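Side-chain contacts in putative drug/sodium antiporter (PDB 4Z3N), which is a MATE-family transporter of the E. coli membrane that is linked to transport of the genotoxin colibactin and probably works as an antiporter: residues A50-F55 and L193-L198; G66-V71 and T152-Y157; T293-I298 and D370-Q375. One frame throughout, in Å; residues are numbered along the deposited sequence.

How the contacts relate
From the N terminus, the chain first enters contact 1 through residues 50-55 of helix 28-56. Contact 2 then opens at residues 66-71, before helix 75-101. It closes at residues 152-157 on helix 149-159. The chain returns to contact 1 at residues 193-198 of helix 181-204, so contact 2 falls wholly within the larger loop. Both contacts tie together parts of the first MatE domain, and their centres are about 19 Å apart. Contact 3 follows in series, in the second MatE domain, and joins helix 286-322 to helix 366-379. No contact crosses another. Contacts 1 and 3 come within about 7 Å at their nearest atoms without touching.

Contact 1. Residues A50-F55 and L193-L198; sequences AIADIF and LVNIML
The side chains of Asp53 and Asn195 cross at about a right angle between helix 28-56 and helix 181-204. The carboxylate plane of Asp53 is turned 77° from the amide plane of Asn195. Asp53 OD1 lies 3.8 Å from Asn195 ND2. This is too long for a hydrogen bond, and none spans the two segments. The same Asp53 OD1 is 3.9 Å from Asn195 OD1, so the carboxylate oxygen stands almost equally far from both ends of the amide. Asn195 reaches across because its CG is anti to the backbone N (chi1 176°), with the CB itself directed at the other helix. Asp53 starts less directly, but its carboxylate comes nearer to Asn195 than its CB does. Beside this polar pair, the methyl of Ala52 points at helix 181-204. Its CB meets Asn195 OD1 at 3.9 Å. The backbones are closest here too, with Ala52 CA 6.2 Å from Ile196 CA. This is a helix-helix contact within the first MatE domain of the MATE fold, between the end of the first predicted transmembrane helix and the fifth. Asp53 and Asn195 both touch Ser217 of helix 209-232, which brings a third helix to the polar pair. Asp53 OD1 also lies close to OD2 of Asp199, one turn beyond Asn195, so two carboxylates come close here.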
loop_
_atom_site.group_PDB
_atom_site.type_symbol
_atom_site.label_atom_id
_atom_site.label_comp_id
_atom_site.label_asym_id
_atom_site.label_seq_id
_atom_site.Cartn_x
_atom_site.Cartn_y
_atom_site.Cartn_z
ATOM N N ALA A 50 -1.655 3.278 -16.179
ATOM C CA ALA A 50 -0.860 2.378 -17.001
ATOM C C ALA A 50 -1.594 1.962 -18.287
ATOM O O ALA A 50 -1.012 1.966 -19.377
ATOM C CB ALA A 50 -0.470 1.156 -16.197
ATOM N N ILE A 51 -2.868 1.606 -18.164
ATOM C CA ILE A 51 -3.652 1.246 -19.339
ATOM C C ILE A 51 -3.645 2.371 -20.379
ATOM O O ILE A 51 -3.302 2.133 -21.542
ATOM C CB ILE A 51 -5.107 0.901 -18.968
ATOM C CG1 ILE A 51 -5.150 -0.335 -18.069
ATOM C CG2 ILE A 51 -5.961 0.692 -20.224
ATOM C CD1 ILE A 51 -6.533 -0.598 -17.477
ATOM N N ALA A 52 -4.009 3.586 -19.959
ATOM C CA ALA A 52 -4.020 4.743 -20.853
ATOM C C ALA A 52 -2.615 5.030 -21.374
ATOM O O ALA A 52 -2.418 5.269 -22.565
ATOM C CB ALA A 52 -4.585 5.968 -20.153
ATOM N N ASP A 53 -1.642 5.003 -20.474
ATOM C CA ASP A 53 -0.258 5.223 -20.855
ATOM C C ASP A 53 0.152 4.292 -21.984
ATOM O O ASP A 53 0.583 4.753 -23.041
ATOM C CB ASP A 53 0.680 5.034 -19.657
ATOM C CG ASP A 53 0.778 6.275 -18.800
ATOM O OD1 ASP A 53 0.236 7.321 -19.224
ATOM O OD2 ASP A 53 1.402 6.212 -17.717
ATOM N N ILE A 54 -0.005 2.988 -21.777
ATOM C CA ILE A 54 0.477 2.026 -22.766
ATOM C C ILE A 54 -0.382 2.030 -24.032
ATOM O O ILE A 54 0.117 1.785 -25.124
ATOM C CB ILE A 54 0.546 0.599 -22.185
ATOM C CG1 ILE A 54 1.049 -0.370 -23.251
ATOM C CG2 ILE A 54 -0.807 0.164 -21.666
ATOM C CD1 ILE A 54 2.308 0.106 -23.974
ATOM N N PHE A 55 -1.664 2.323 -23.882
ATOM C CA PHE A 55 -2.563 2.490 -25.022
ATOM C C PHE A 55 -2.051 3.570 -25.967
ATOM O O PHE A 55 -1.990 3.370 -27.175
ATOM C CB PHE A 55 -3.974 2.831 -24.527
ATOM C CG PHE A 55 -4.939 3.226 -25.614
ATOM C CD1 PHE A 55 -5.170 2.393 -26.702
ATOM C CD2 PHE A 55 -5.654 4.412 -25.518
ATOM C CE1 PHE A 55 -6.077 2.748 -27.687
ATOM C CE2 PHE A 55 -6.560 4.775 -26.494
ATOM C CZ PHE A 55 -6.775 3.940 -27.583
ATOM N N LEU A 193 -9.137 11.158 -15.404
ATOM C CA LEU A 193 -9.664 11.814 -16.610
ATOM C C LEU A 193 -8.615 12.715 -17.239
ATOM O O LEU A 193 -8.356 12.645 -18.441
ATOM C CB LEU A 193 -10.918 12.630 -16.292
ATOM C CG LEU A 193 -12.182 11.805 -16.070
ATOM C CD1 LEU A 193 -13.350 12.681 -15.652
ATOM C CD2 LEU A 193 -12.517 11.040 -17.339
ATOM N N VAL A 194 -8.018 13.558 -16.403
ATOM C CA VAL A 194 -6.900 14.403 -16.793
ATOM C C VAL A 194 -5.771 13.631 -17.515
ATOM O O VAL A 194 -5.288 14.047 -18.565
ATOM C CB VAL A 194 -6.343 15.127 -15.554
ATOM C CG1 VAL A 194 -5.039 15.843 -15.865
ATOM C CG2 VAL A 194 -7.376 16.093 -15.043
ATOM N N ASN A 195 -5.364 12.499 -16.968
ATOM C CA ASN A 195 -4.329 11.724 -17.614
ATOM C C ASN A 195 -4.818 11.165 -18.951
ATOM O O ASN A 195 -4.037 10.976 -19.889
ATOM C CB ASN A 195 -3.860 10.603 -16.688
ATOM C CG ASN A 195 -2.855 9.692 -17.347
ATOM O OD1 ASN A 195 -3.152 8.536 -17.641
ATOM N ND2 ASN A 195 -1.664 10.211 -17.598
ATOM N N ILE A 196 -6.119 10.908 -19.034
ATOM C CA ILE A 196 -6.712 10.329 -20.238
ATOM C C ILE A 196 -6.674 11.314 -21.393
ATOM O O ILE A 196 -6.366 10.949 -22.530
ATOM C CB ILE A 196 -8.172 9.893 -20.009
ATOM C CG1 ILE A 196 -8.207 8.558 -19.269
ATOM C CG2 ILE A 196 -8.898 9.768 -21.345
ATOM C CD1 ILE A 196 -9.505 8.315 -18.505
ATOM N N MET A 197 -6.985 12.567 -21.079
ATOM C CA MET A 197 -7.010 13.633 -22.061
ATOM C C MET A 197 -5.621 14.179 -22.401
ATOM O O MET A 197 -5.360 14.540 -23.545
ATOM C CB MET A 197 -7.911 14.754 -21.558
ATOM C CG MET A 197 -9.371 14.355 -21.512
ATOM S SD MET A 197 -10.442 15.510 -20.611
ATOM C CE MET A 197 -11.904 14.484 -20.395
ATOM N N LEU A 198 -4.732 14.231 -21.413
ATOM C CA LEU A 198 -3.436 14.876 -21.593
ATOM C C LEU A 198 -2.446 14.009 -22.351
ATOM O O LEU A 198 -1.690 14.518 -23.177
ATOM C CB LEU A 198 -2.834 15.270 -20.246
ATOM C CG LEU A 198 -3.448 16.468 -19.522
ATOM C CD1 LEU A 198 -2.681 16.737 -18.228
ATOM C CD2 LEU A 198 -3.468 17.696 -20.422
#

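Contact 2. Residues G66-V71 and T152-Y157; sequences GIIAGV and TEFYYY
Ile68 turns its CG2 branch anti to the backbone N, with CG1 at a chi1 of -60°, and the CG2 methyl meets the ring of Phe154. Phe154 in turn has CG anti to its carbonyl carbon (chi1 -81°), and its CB points toward residues 66-71. The ring therefore reaches off helix 149-159 to both Ile68 and Val71. Val71 CG2 sits over one face of the ring, 4.1 Å from the centroid and 15° off the ring normal. This is a CH-pi contact, displaced toward the CD1 and CE1 side. The closest ring atom to Val71 CG2 is Phe154 CD1, at 3.9 Å. Ile68 CG2 takes another part of the ring. It lies 3.3 Å from Phe154 CE2 and 3.6 Å from Phe154 CZ, and it approaches obliquely. Each methyl thus has its own part of the ring, and the contact across the segments is wholly apolar. The 3-10 turn at residues 69-71 brings the two aliphatic side chains to a common target: Val71 N bonds to Ile68 O at 2.9 Å. Residues 66-71 lie in the connection between helix 28-56 and helix 75-101, so the contact ties this connection to helix 149-159 within the first MatE domain. Ile68 also touches Tyr150 on helix 149-159 and Val210 on helix 209-232. Phe154 touches Lys211 on that same helix, so helix 209-232 borders the contact, touching a side chain of each segment.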
loop_
_atom_site.group_PDB
_atom_site.type_symbol
_atom_site.label_atom_id
_atom_site.label_comp_id
_atom_site.label_asym_id
_atom_site.label_seq_id
_atom_site.Cartn_x
_atom_site.Cartn_y
_atom_site.Cartn_z
ATOM N N GLY A 66 12.596 1.466 -27.162
ATOM C CA GLY A 66 13.738 0.573 -27.204
ATOM C C GLY A 66 15.012 1.325 -26.885
ATOM O O GLY A 66 16.116 0.777 -26.941
ATOM N N ILE A 67 14.843 2.600 -26.552
ATOM C CA ILE A 67 15.955 3.466 -26.189
ATOM C C ILE A 67 15.630 4.168 -24.853
ATOM O O ILE A 67 16.281 3.929 -23.827
ATOM C CB ILE A 67 16.240 4.480 -27.325
ATOM C CG1 ILE A 67 16.205 3.754 -28.674
ATOM C CG2 ILE A 67 17.581 5.169 -27.131
ATOM C CD1 ILE A 67 16.555 4.617 -29.856
ATOM N N ILE A 68 14.597 5.006 -24.876
ATOM C CA ILE A 68 14.081 5.682 -23.688
ATOM C C ILE A 68 13.461 4.690 -22.690
ATOM O O ILE A 68 13.080 5.061 -21.578
ATOM C CB ILE A 68 13.040 6.764 -24.080
ATOM C CG1 ILE A 68 13.682 7.813 -24.986
ATOM C CG2 ILE A 68 12.467 7.462 -22.856
ATOM C CD1 ILE A 68 12.838 9.056 -25.170
ATOM N N ALA A 69 13.414 3.417 -23.066
ATOM C CA ALA A 69 12.630 2.419 -22.345
ATOM C C ALA A 69 13.304 2.016 -21.040
ATOM O O ALA A 69 12.833 1.119 -20.354
ATOM C CB ALA A 69 12.397 1.190 -23.220
ATOM N N GLY A 70 14.430 2.658 -20.729
ATOM C CA GLY A 70 15.012 2.622 -19.396
ATOM C C GLY A 70 14.271 3.518 -18.400
ATOM O O GLY A 70 14.741 3.763 -17.286
ATOM N N VAL A 71 13.116 4.034 -18.816
ATOM C CA VAL A 71 12.165 4.647 -17.902
ATOM C C VAL A 71 11.787 3.604 -16.845
ATOM O O VAL A 71 11.568 3.926 -15.675
ATOM C CB VAL A 71 10.886 5.154 -18.648
ATOM C CG1 VAL A 71 9.937 4.007 -18.931
ATOM C CG2 VAL A 71 10.161 6.224 -17.847
ATOM N N THR A 152 19.251 8.745 -16.044
ATOM C CA THR A 152 19.542 9.869 -15.149
ATOM C C THR A 152 18.535 11.010 -15.274
ATOM O O THR A 152 18.204 11.661 -14.291
ATOM C CB THR A 152 20.946 10.457 -15.404
ATOM O OG1 THR A 152 21.936 9.428 -15.286
ATOM C CG2 THR A 152 21.248 11.571 -14.412
ATOM N N GLU A 153 18.068 11.261 -16.492
ATOM C CA GLU A 153 17.145 12.362 -16.744
ATOM C C GLU A 153 15.798 12.110 -16.061
ATOM O O GLU A 153 15.199 12.994 -15.440
ATOM C CB GLU A 153 16.965 12.551 -18.252
ATOM C CG GLU A 153 16.144 13.771 -18.646
ATOM C CD GLU A 153 16.017 13.931 -20.165
ATOM O OE1 GLU A 153 16.401 12.993 -20.912
ATOM O OE2 GLU A 153 15.538 15.005 -20.611
ATOM N N PHE A 154 15.344 10.877 -16.175
ATOM C CA PHE A 154 14.095 10.451 -15.592
ATOM C C PHE A 154 14.167 10.338 -14.069
ATOM O O PHE A 154 13.199 10.629 -13.364
ATOM C CB PHE A 154 13.700 9.126 -16.233
ATOM C CG PHE A 154 13.030 9.292 -17.581
ATOM C CD1 PHE A 154 11.741 9.832 -17.637
ATOM C CD2 PHE A 154 13.682 8.905 -18.758
ATOM C CE1 PHE A 154 11.141 10.026 -18.859
ATOM C CE2 PHE A 154 13.124 9.043 -19.997
ATOM C CZ PHE A 154 11.846 9.608 -20.073
ATOM N N TYR A 155 15.335 9.936 -13.572
ATOM C CA TYR A 155 15.603 9.943 -12.150
ATOM C C TYR A 155 15.454 11.366 -11.596
ATOM O O TYR A 155 14.799 11.597 -10.577
ATOM C CB TYR A 155 17.000 9.385 -11.871
ATOM C CG TYR A 155 17.472 9.550 -10.429
ATOM C CD1 TYR A 155 17.074 8.662 -9.431
ATOM C CD2 TYR A 155 18.332 10.580 -10.074
ATOM C CE1 TYR A 155 17.518 8.806 -8.129
ATOM C CE2 TYR A 155 18.774 10.730 -8.775
ATOM C CZ TYR A 155 18.366 9.841 -7.809
ATOM O OH TYR A 155 18.803 9.999 -6.517
ATOM N N TYR A 156 16.056 12.314 -12.296
ATOM C CA TYR A 156 15.987 13.721 -11.948
ATOM C C TYR A 156 14.558 14.296 -12.016
ATOM O O TYR A 156 14.136 15.038 -11.140
ATOM C CB TYR A 156 16.913 14.503 -12.876
ATOM C CG TYR A 156 18.381 14.499 -12.486
ATOM C CD1 TYR A 156 18.790 14.312 -11.161
ATOM C CD2 TYR A 156 19.360 14.716 -13.450
ATOM C CE1 TYR A 156 20.141 14.335 -10.822
ATOM C CE2 TYR A 156 20.700 14.734 -13.126
ATOM C CZ TYR A 156 21.096 14.548 -11.823
ATOM O OH TYR A 156 22.453 14.580 -11.558
ATOM N N TYR A 157 13.817 13.957 -13.060
ATOM C CA TYR A 157 12.430 14.383 -13.154
ATOM C C TYR A 157 11.622 13.784 -11.997
ATOM O O TYR A 157 10.754 14.452 -11.425
ATOM C CB TYR A 157 11.826 13.977 -14.505
ATOM C CG TYR A 157 12.444 14.668 -15.711
ATOM C CD1 TYR A 157 13.001 15.934 -15.606
ATOM C CD2 TYR A 157 12.454 14.050 -16.957
ATOM C CE1 TYR A 157 13.550 16.571 -16.705
ATOM C CE2 TYR A 157 13.010 14.675 -18.064
ATOM C CZ TYR A 157 13.554 15.937 -17.934
ATOM O OH TYR A 157 14.112 16.563 -19.040
#

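Contact 3. Residues T293-I298 and D370-Q375; sequences TLTGRI and DYAVLQ
Thr295 OG1 is gripped by several groups, and the one across the contact is the amide of Gln375. Gln375 NE2 donates to Thr295 OG1 at 2.7 Å. The bond is bent, with an N-H...O angle of 141°, but the hydroxyl oxygen lies almost in the amide plane of Gln375, only 3° out of it. The same OG1 is hydrogen-bonded to Asp299 OD2, one turn further along helix 286-322, and weakly to Phe292 O, three residues back. Gln375 reaches the hydroxyl on an extended chain, with CG anti to the backbone N (chi1 179°). The other end of its amide is held as well: OE1 bonds to Tyr277 OH. The oxygen is taken by a tyrosine hydroxyl and the nitrogen by a threonine, which should favour this orientation of the amide. Beside this bond is an apolar touch. The methyl CG2 of Thr295 meets CB of Ala372 at 3.8 Å. Between the two segments the nearest CA atoms are those of Thr295 and Ala372, 6.4 Å apart. Thr295 therefore uses both branches. Tyr359 touches Thr295 and Ala372 alike, and Tyr436 of helix 432-453 touches Gln375. The contact thus joins helices 286-322 and 366-379 within the second MatE domain of the MATE fold. Thr295, Ala372 and Gln375 are all buried. The bonds of Thr295 OG1 to the Gln375 amide and to Asp299, with the bond of Gln375 OE1 to Tyr277, form a small polar network inside the helical bundle, which would tend to couple the positions of Gln375 and Asp299.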
loop_
_atom_site.group_PDB
_atom_site.type_symbol
_atom_site.label_atom_id
_atom_site.label_comp_id
_atom_site.label_asym_id
_atom_site.label_seq_id
_atom_site.Cartn_x
_atom_site.Cartn_y
_atom_site.Cartn_z
ATOM N N THR A 293 6.420 -13.810 -11.780
ATOM C CA THR A 293 6.300 -12.549 -12.505
ATOM C C THR A 293 4.914 -12.431 -13.154
ATOM O O THR A 293 4.373 -11.342 -13.291
ATOM C CB THR A 293 7.398 -12.393 -13.597
ATOM O OG1 THR A 293 8.698 -12.419 -12.993
ATOM C CG2 THR A 293 7.227 -11.081 -14.326
ATOM N N LEU A 294 4.339 -13.563 -13.546
ATOM C CA LEU A 294 3.009 -13.575 -14.138
ATOM C C LEU A 294 1.898 -13.461 -13.072
ATOM O O LEU A 294 0.937 -12.704 -13.244
ATOM C CB LEU A 294 2.819 -14.841 -14.976
ATOM C CG LEU A 294 3.623 -14.989 -16.278
ATOM C CD1 LEU A 294 3.345 -16.339 -16.907
ATOM C CD2 LEU A 294 3.305 -13.890 -17.277
ATOM N N THR A 295 2.040 -14.190 -11.963
ATOM C CA THR A 295 0.988 -14.225 -10.951
ATOM C C THR A 295 0.869 -12.917 -10.174
ATOM O O THR A 295 -0.222 -12.532 -9.751
ATOM C CB THR A 295 1.208 -15.367 -9.943
ATOM O OG1 THR A 295 2.322 -15.068 -9.094
ATOM C CG2 THR A 295 1.444 -16.661 -10.658
ATOM N N GLY A 296 2.000 -12.238 -10.017
ATOM C CA GLY A 296 2.135 -11.099 -9.128
ATOM C C GLY A 296 1.124 -9.975 -9.234
ATOM O O GLY A 296 0.563 -9.571 -8.221
ATOM N N ARG A 297 0.902 -9.443 -10.432
ATOM C CA ARG A 297 -0.072 -8.363 -10.558
ATOM C C ARG A 297 -1.445 -8.880 -10.119
ATOM O O ARG A 297 -2.152 -8.196 -9.380
ATOM C CB ARG A 297 -0.139 -7.802 -11.989
ATOM C CG ARG A 297 1.023 -6.905 -12.416
ATOM C CD ARG A 297 0.858 -6.466 -13.885
ATOM N NE ARG A 297 2.120 -6.448 -14.629
ATOM C CZ ARG A 297 2.218 -6.263 -15.946
ATOM N NH1 ARG A 297 1.126 -6.080 -16.679
ATOM N NH2 ARG A 297 3.409 -6.266 -16.536
ATOM N N ILE A 298 -1.801 -10.090 -10.554
ATOM C CA ILE A 298 -3.111 -10.664 -10.263
ATOM C C ILE A 298 -3.263 -10.964 -8.773
ATOM O O ILE A 298 -4.291 -10.661 -8.181
ATOM C CB ILE A 298 -3.370 -11.962 -11.077
ATOM C CG1 ILE A 298 -3.353 -11.671 -12.574
ATOM C CG2 ILE A 298 -4.717 -12.593 -10.696
ATOM C CD1 ILE A 298 -3.635 -12.903 -13.412
ATOM N N ASP A 370 2.907 -24.093 -15.540
ATOM C CA ASP A 370 2.691 -25.114 -14.515
ATOM C C ASP A 370 3.047 -24.608 -13.121
ATOM O O ASP A 370 2.326 -24.848 -12.152
ATOM C CB ASP A 370 3.493 -26.378 -14.821
ATOM C CG ASP A 370 2.785 -27.284 -15.793
ATOM O OD1 ASP A 370 1.622 -26.980 -16.157
ATOM O OD2 ASP A 370 3.382 -28.306 -16.185
ATOM N N TYR A 371 4.171 -23.910 -13.024
ATOM C CA TYR A 371 4.605 -23.364 -11.753
ATOM C C TYR A 371 3.610 -22.325 -11.249
ATOM O O TYR A 371 3.313 -22.259 -10.053
ATOM C CB TYR A 371 5.985 -22.741 -11.893
ATOM C CG TYR A 371 7.121 -23.685 -11.613
ATOM C CD1 TYR A 371 7.069 -24.566 -10.547
ATOM C CD2 TYR A 371 8.263 -23.684 -12.412
ATOM C CE1 TYR A 371 8.125 -25.432 -10.286
ATOM C CE2 TYR A 371 9.328 -24.540 -12.154
ATOM C CZ TYR A 371 9.250 -25.416 -11.094
ATOM O OH TYR A 371 10.298 -26.276 -10.826
ATOM N N ALA A 372 3.097 -21.516 -12.171
ATOM C CA ALA A 372 2.158 -20.471 -11.815
ATOM C C ALA A 372 0.849 -21.075 -11.309
ATOM O O ALA A 372 0.196 -20.508 -10.426
ATOM C CB ALA A 372 1.911 -19.563 -12.996
ATOM N N VAL A 373 0.476 -22.224 -11.864
ATOM C CA VAL A 373 -0.740 -22.912 -11.451
ATOM C C VAL A 373 -0.530 -23.623 -10.114
ATOM O O VAL A 373 -1.410 -23.601 -9.241
ATOM C CB VAL A 373 -1.219 -23.930 -12.537
ATOM C CG1 VAL A 373 -2.352 -24.843 -12.011
ATOM C CG2 VAL A 373 -1.664 -23.185 -13.801
ATOM N N LEU A 374 0.641 -24.231 -9.942
ATOM C CA LEU A 374 0.955 -24.937 -8.689
ATOM C C LEU A 374 1.083 -23.969 -7.498
ATOM O O LEU A 374 0.704 -24.305 -6.377
ATOM C CB LEU A 374 2.239 -25.772 -8.847
ATOM C CG LEU A 374 2.646 -26.566 -7.606
ATOM C CD1 LEU A 374 1.620 -27.594 -7.223
ATOM C CD2 LEU A 374 4.007 -27.226 -7.791
ATOM N N GLN A 375 1.614 -22.776 -7.768
ATOM C CA GLN A 375 1.796 -21.724 -6.772
ATOM C C GLN A 375 0.438 -21.223 -6.289
ATOM O O GLN A 375 0.166 -21.121 -5.076
ATOM C CB GLN A 375 2.602 -20.558 -7.361
ATOM C CG GLN A 375 2.812 -19.408 -6.408
ATOM C CD GLN A 375 3.402 -18.163 -7.046
ATOM O OE1 GLN A 375 4.613 -17.937 -6.986
ATOM N NE2 GLN A 375 2.544 -17.323 -7.621
#